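Local atomic coordinates of MmcQ/YjbR family DNA-binding protein (Pseudomonas syringae pv. tomato, PDB entry 3H9X), a protein that probably binds DNA through a "double wing" motif of the MmcQ/YjbR family, although its precise biological role is unknown. Residues Y28-H33 and Y40-D45; M44-E49 and K57-I62. One frame throughout, in Å; residues are numbered along the deposited sequence.

Contact 1: Y28-H33 and Y40-D45; sequences YAVFRH and YALLMD
Tyr28 lays one face of its ring over the side chain of Met44, a selenomethionine. Met44 CG lies 13° off the ring normal, 3.9 Å from the centroid of the Tyr28 ring, in a CH-pi contact. Met44 SE follows over the same ring in a Met-aromatic contact, 4.5 Å from its centroid, while Asp45 O lies at the ring edge. With CG turned anti to the carbonyl carbon (chi1 -64°), Tyr28 sends its ring across to the partner strand; Phe25 stacks on this ring.

At the other end the aromatic partner belongs to the second strand. Phe31 CB sits over one face of the Tyr40 ring, displaced toward the rim and 3.7 Å from Tyr40 CZ. Beyond it, the His33 and Tyr40 rings meet obliquely, with their planes at 54°. The hydroxyl of Tyr40 is held by Thr16.

Between these ends, Phe31 spreads along the face shared with Ala29, Ala41 and Leu43. Its CB touches Ala41 CB, and Leu43 CB approaches the edge of its ring at Phe31 CE1. Helix 3-13 covers this side, where Phe6 meets the Phe31 ring edge-to-face. On the reverse side Val30 CG1 packs against Leu42 CD2 at 3.9 Å.

The backbones are joined by a reciprocal pair of bonds, Ala29 N to Leu43 O (2.8 Å) and Leu43 N to Ala29 O (2.7 Å), and by Phe31 N to Ala41 O. Phe31 O accepts Tyr40 N at 2.8 Å and, weakly, Ala41 N, so that Tyr40 and Ala41 both face Phe31. This is a classic beta bulge in an antiparallel hairpin, whose first strand, 29-32, forms an outer edge of the five-stranded sheet.

Contact 2: M44-E49 and K57-I62; sequences MDIPAE and KRVDVI
Backbone hydrogen bonds pair Met44 with Val61 and Ile46 with Val59 in the antiparallel hydrogen-bonded manner. Each pair gives two bonds: Met44 N to Val61 O and Val61 N to Met44 O are both 2.9 Å, whereas Val59 N reaches Ile46 O at 2.7 Å. Between them, Asp45 and Asp60 form a non-hydrogen-bonded pair. Past the strand end, Ala48 N donates to Lys57 O over 2.8 Å, in the carbonyl plane, carrying the pairing into the start of the 3-10 turn.

The apolar contacts gather on the face bearing Met44, Ile46, Val59 and Val61. Ile46 CG1 lies between its own backbone N and carbonyl carbon (chi1 62°), where it meets Val59 CG2 at 3.7 Å, and CD1 continues to Val61 CG2, the two side chains crossing at about a right angle. Val59 uses its other branch, CG1, against Ala48 CB. Leu95 of strand 91-95 adjoins both valines, and Tyr84 touches Ile46.

Charged groups occupy the reverse face. Arg58 bends back at chi2 and chi3, bringing its guanidinium to the carboxylate of Asp45; their planes are 31° apart. Arg58 NH2 forms the salt bridge to Asp45 OD2 at 3.0 Å, approaching from above the carboxylate plane, and NE adds a weak bond to the same oxygen. NH2 also makes a weak bond to Asp45 O. Pro47 lies alongside the arginine, its CG 3.7 Å from Arg58 NH1 over one guanidinium face. Asp60, next to Asp45, is also salt-bridged through OD2 to Arg3 of helix 3-13, which would probably temper whatever negative charge the two acids carry.

Strands 39-47 and 58-65 thus form an antiparallel beta hairpin in the sheet of the YjbR fold, with one apolar and one charged face here.

Overall arrangement
After helix 3-13 and a long loop, the chain enters strand 29-32, turns and returns along strand 39-47, so contact 1 closes the connection between these two strands. It then runs on through the 3-10 turn and an irregular segment to strand 58-65, and contact 2 closes the loop 50-56. The two hairpins neither nest nor cross: they follow in series, overlapping at Met44 and Asp45 on their common strand. Side chains also join them directly, as where Tyr28 OH lies 3.5 Å from Ile46 CG2. Together they assemble the first three strands of the sheet, which continues through strand 91-95 to strand 80-82, with helix 3-13 packed on one face.

Contact 1: Y28-H33 and Y40-D45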
loop_
_atom_site.group_PDB
_atom_site.type_symbol
_atom_site.label_atom_id
_atom_site.label_comp_id
_atom_site.label_asym_id
_atom_site.label_seq_id
_atom_site.Cartn_x
_atom_site.Cartn_y
_atom_site.Cartn_z
ATOM N N TYR A 28 8.020 -6.617 5.229
ATOM C CA TYR A 28 6.644 -6.199 5.402
ATOM C C TYR A 28 6.608 -5.155 6.513
ATOM O O TYR A 28 7.116 -5.389 7.600
ATOM C CB TYR A 28 5.774 -7.404 5.760
ATOM C CG TYR A 28 5.693 -8.454 4.674
ATOM C CD1 TYR A 28 4.679 -9.406 4.675
ATOM C CD2 TYR A 28 6.612 -8.480 3.631
ATOM C CE1 TYR A 28 4.582 -10.355 3.653
ATOM C CE2 TYR A 28 6.524 -9.420 2.610
ATOM C CZ TYR A 28 5.510 -10.352 2.622
ATOM O OH TYR A 28 5.424 -11.257 1.589
ATOM N N ALA A 29 6.026 -3.995 6.225
ATOM C CA ALA A 29 5.934 -2.918 7.200
ATOM C C ALA A 29 4.546 -2.306 7.163
ATOM O O ALA A 29 4.016 -2.045 6.090
ATOM C CB ALA A 29 6.965 -1.856 6.896
ATOM N N VAL A 30 3.948 -2.084 8.332
ATOM C CA VAL A 30 2.619 -1.476 8.385
ATOM C C VAL A 30 2.698 -0.049 8.921
ATOM O O VAL A 30 3.631 0.306 9.633
ATOM C CB VAL A 30 1.598 -2.317 9.251
ATOM C CG1 VAL A 30 1.570 -3.756 8.785
ATOM C CG2 VAL A 30 1.929 -2.235 10.714
ATOM N N PHE A 31 1.729 0.772 8.539
ATOM C CA PHE A 31 1.682 2.151 8.993
ATOM C C PHE A 31 0.324 2.376 9.627
ATOM O O PHE A 31 -0.704 2.231 8.964
ATOM C CB PHE A 31 1.878 3.117 7.823
ATOM C CG PHE A 31 3.234 3.023 7.195
ATOM C CD1 PHE A 31 3.610 1.882 6.495
ATOM C CD2 PHE A 31 4.152 4.060 7.328
ATOM C CE1 PHE A 31 4.878 1.769 5.943
ATOM C CE2 PHE A 31 5.427 3.961 6.780
ATOM C CZ PHE A 31 5.789 2.812 6.084
ATOM N N ARG A 32 0.310 2.711 10.911
ATOM C CA ARG A 32 -0.954 2.941 11.594
ATOM C C ARG A 32 -0.955 4.222 12.409
ATOM O O ARG A 32 0.059 4.914 12.506
ATOM C CB ARG A 32 -1.283 1.766 12.506
ATOM C CG ARG A 32 -0.338 1.594 13.671
ATOM C CD ARG A 32 0.582 0.411 13.463
ATOM N NE ARG A 32 1.382 0.165 14.656
ATOM C CZ ARG A 32 0.881 -0.240 15.820
ATOM N NH1 ARG A 32 1.681 -0.436 16.860
ATOM N NH2 ARG A 32 -0.417 -0.460 15.944
ATOM N N HIS A 33 -2.118 4.539 12.970
ATOM C CA HIS A 33 -2.286 5.728 13.800
ATOM C C HIS A 33 -1.904 5.392 15.230
ATOM O O HIS A 33 -2.036 4.244 15.660
ATOM C CB HIS A 33 -3.736 6.215 13.804
ATOM C CG HIS A 33 -4.254 6.619 12.460
ATOM N ND1 HIS A 33 -4.775 5.711 11.562
ATOM C CD2 HIS A 33 -4.358 7.834 11.875
ATOM C CE1 HIS A 33 -5.180 6.354 10.482
ATOM N NE2 HIS A 33 -4.941 7.643 10.643
ATOM N N TYR A 40 -3.226 1.881 7.885
ATOM C CA TYR A 40 -3.719 2.666 6.763
ATOM C C TYR A 40 -2.796 2.486 5.562
ATOM O O TYR A 40 -3.027 3.044 4.503
ATOM C CB TYR A 40 -3.847 4.149 7.172
ATOM C CG TYR A 40 -2.541 4.898 7.380
ATOM C CD1 TYR A 40 -1.831 5.414 6.294
ATOM C CD2 TYR A 40 -2.017 5.091 8.660
ATOM C CE1 TYR A 40 -0.625 6.105 6.471
ATOM C CE2 TYR A 40 -0.805 5.783 8.848
ATOM C CZ TYR A 40 -0.114 6.285 7.742
ATOM O OH TYR A 40 1.090 6.944 7.893
ATOM N N ALA A 41 -1.767 1.666 5.750
ATOM C CA ALA A 41 -0.768 1.385 4.729
ATOM C C ALA A 41 0.013 0.101 5.057
ATOM O O ALA A 41 0.506 -0.068 6.177
ATOM C CB ALA A 41 0.194 2.562 4.624
ATOM N N LEU A 42 0.118 -0.795 4.073
ATOM C CA LEU A 42 0.833 -2.065 4.222
ATOM C C LEU A 42 1.897 -2.182 3.124
ATOM O O LEU A 42 1.582 -2.391 1.948
ATOM C CB LEU A 42 -0.134 -3.241 4.081
ATOM C CG LEU A 42 0.058 -4.528 4.898
ATOM C CD1 LEU A 42 -0.696 -5.638 4.185
ATOM C CD2 LEU A 42 1.516 -4.907 5.049
ATOM N N LEU A 43 3.155 -2.056 3.522
ATOM C CA LEU A 43 4.272 -2.142 2.601
ATOM C C LEU A 43 4.758 -3.578 2.590
ATOM O O LEU A 43 4.986 -4.153 3.646
ATOM C CB LEU A 43 5.394 -1.224 3.076
ATOM C CG LEU A 43 6.697 -1.248 2.298
ATOM C CD1 LEU A 43 6.452 -0.695 0.934
ATOM C CD2 LEU A 43 7.748 -0.455 3.032
HETATM N N MSE A 44 4.906 -4.158 1.401
HETATM C CA MSE A 44 5.379 -5.532 1.270
HETATM C C MSE A 44 6.226 -5.754 0.042
HETATM O O MSE A 44 6.063 -5.091 -0.971
HETATM C CB MSE A 44 4.214 -6.504 1.172
HETATM C CG MSE A 44 3.309 -6.566 2.368
HETATM SE SE MSE A 44 1.796 -7.762 2.007
HETATM C CE MSE A 44 0.640 -6.513 1.099
ATOM N N ASP A 45 7.116 -6.728 0.148
ATOM C CA ASP A 45 7.981 -7.138 -0.943
ATOM C C ASP A 45 7.472 -8.531 -1.300
ATOM O O ASP A 45 7.668 -9.466 -0.528
ATOM C CB ASP A 45 9.419 -7.230 -0.456
ATOM C CG ASP A 45 10.339 -7.839 -1.485
ATOM O OD1 ASP A 45 10.495 -7.225 -2.567
ATOM O OD2 ASP A 45 10.906 -8.923 -1.209
#

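Contact 2: M44-E49 and K57-I62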
loop_
_atom_site.group_PDB
_atom_site.type_symbol
_atom_site.label_atom_id
_atom_site.label_comp_id
_atom_site.label_asym_id
_atom_site.label_seq_id
_atom_site.Cartn_x
_atom_site.Cartn_y
_atom_site.Cartn_z
HETATM N N MSE A 44 4.906 -4.158 1.401
HETATM C CA MSE A 44 5.379 -5.532 1.270
HETATM C C MSE A 44 6.226 -5.754 0.042
HETATM O O MSE A 44 6.063 -5.091 -0.971
HETATM C CB MSE A 44 4.214 -6.504 1.172
HETATM C CG MSE A 44 3.309 -6.566 2.368
HETATM SE SE MSE A 44 1.796 -7.762 2.007
HETATM C CE MSE A 44 0.640 -6.513 1.099
ATOM N N ASP A 45 7.116 -6.728 0.148
ATOM C CA ASP A 45 7.981 -7.138 -0.943
ATOM C C ASP A 45 7.472 -8.531 -1.300
ATOM O O ASP A 45 7.668 -9.466 -0.528
ATOM C CB ASP A 45 9.419 -7.230 -0.456
ATOM C CG ASP A 45 10.339 -7.839 -1.485
ATOM O OD1 ASP A 45 10.495 -7.225 -2.567
ATOM O OD2 ASP A 45 10.906 -8.923 -1.209
ATOM N N ILE A 46 6.825 -8.677 -2.453
ATOM C CA ILE A 46 6.262 -9.976 -2.832
ATOM C C ILE A 46 6.619 -10.472 -4.228
ATOM O O ILE A 46 7.103 -9.709 -5.069
ATOM C CB ILE A 46 4.712 -9.963 -2.751
ATOM C CG1 ILE A 46 4.155 -8.930 -3.736
ATOM C CG2 ILE A 46 4.269 -9.648 -1.336
ATOM C CD1 ILE A 46 2.661 -9.008 -3.955
ATOM N N PRO A 47 6.391 -11.774 -4.487
ATOM C CA PRO A 47 6.682 -12.360 -5.797
ATOM C C PRO A 47 5.692 -11.773 -6.817
ATOM O O PRO A 47 4.486 -11.807 -6.602
ATOM C CB PRO A 47 6.448 -13.852 -5.561
ATOM C CG PRO A 47 6.787 -14.025 -4.118
ATOM C CD PRO A 47 6.110 -12.838 -3.501
ATOM N N ALA A 48 6.201 -11.231 -7.916
ATOM C CA ALA A 48 5.348 -10.637 -8.930
ATOM C C ALA A 48 4.103 -11.483 -9.220
ATOM O O ALA A 48 2.990 -10.946 -9.341
ATOM C CB ALA A 48 6.146 -10.409 -10.208
ATOM N N GLU A 49 4.290 -12.803 -9.302
ATOM C CA GLU A 49 3.202 -13.752 -9.596
ATOM C C GLU A 49 1.961 -13.610 -8.691
ATOM O O GLU A 49 0.840 -13.608 -9.194
ATOM C CB GLU A 49 3.731 -15.198 -9.525
ATOM C CG GLU A 49 4.141 -15.644 -8.116
ATOM C CD GLU A 49 3.962 -17.157 -7.878
ATOM O OE1 GLU A 49 2.851 -17.694 -8.173
ATOM O OE2 GLU A 49 4.924 -17.803 -7.365
ATOM N N LYS A 57 10.178 -12.556 -10.909
ATOM C CA LYS A 57 10.758 -11.422 -10.227
ATOM C C LYS A 57 9.933 -11.011 -9.013
ATOM O O LYS A 57 8.766 -11.368 -8.920
ATOM C CB LYS A 57 10.812 -10.253 -11.190
ATOM C CG LYS A 57 9.448 -9.818 -11.624
ATOM C CD LYS A 57 9.501 -8.373 -12.112
ATOM C CE LYS A 57 8.093 -7.897 -12.504
ATOM N NZ LYS A 57 7.998 -6.408 -12.725
ATOM N N ARG A 58 10.536 -10.262 -8.089
ATOM C CA ARG A 58 9.815 -9.770 -6.916
ATOM C C ARG A 58 9.342 -8.332 -7.240
ATOM O O ARG A 58 9.816 -7.705 -8.205
ATOM C CB ARG A 58 10.730 -9.692 -5.680
ATOM C CG ARG A 58 11.820 -10.757 -5.505
ATOM C CD ARG A 58 11.393 -11.852 -4.568
ATOM N NE ARG A 58 10.679 -11.311 -3.423
ATOM C CZ ARG A 58 10.084 -12.063 -2.498
ATOM N NH1 ARG A 58 10.118 -13.390 -2.578
ATOM N NH2 ARG A 58 9.447 -11.494 -1.484
ATOM N N VAL A 59 8.422 -7.818 -6.418
ATOM C CA VAL A 59 7.897 -6.446 -6.554
ATOM C C VAL A 59 7.608 -5.823 -5.165
ATOM O O VAL A 59 7.356 -6.539 -4.190
ATOM C CB VAL A 59 6.571 -6.395 -7.378
ATOM C CG1 VAL A 59 6.841 -6.729 -8.837
ATOM C CG2 VAL A 59 5.550 -7.358 -6.802
ATOM N N ASP A 60 7.674 -4.501 -5.064
ATOM C CA ASP A 60 7.360 -3.840 -3.804
ATOM C C ASP A 60 6.024 -3.156 -4.001
ATOM O O ASP A 60 5.869 -2.350 -4.916
ATOM C CB ASP A 60 8.425 -2.810 -3.424
ATOM C CG ASP A 60 9.501 -3.390 -2.520
ATOM O OD1 ASP A 60 9.628 -4.639 -2.478
ATOM O OD2 ASP A 60 10.218 -2.593 -1.864
ATOM N N VAL A 61 5.065 -3.481 -3.139
ATOM C CA VAL A 61 3.714 -2.932 -3.230
ATOM C C VAL A 61 3.235 -2.366 -1.890
ATOM O O VAL A 61 3.762 -2.714 -0.842
ATOM C CB VAL A 61 2.708 -4.044 -3.736
ATOM C CG1 VAL A 61 3.279 -4.726 -4.964
ATOM C CG2 VAL A 61 2.449 -5.094 -2.641
ATOM N N ILE A 62 2.259 -1.466 -1.937
ATOM C CA ILE A 62 1.685 -0.925 -0.716
ATOM C C ILE A 62 0.185 -1.121 -0.810
ATOM O O ILE A 62 -0.415 -0.962 -1.878
ATOM C CB ILE A 62 1.932 0.572 -0.510
ATOM C CG1 ILE A 62 1.536 1.335 -1.761
ATOM C CG2 ILE A 62 3.365 0.803 -0.075
ATOM C CD1 ILE A 62 1.465 2.812 -1.574
#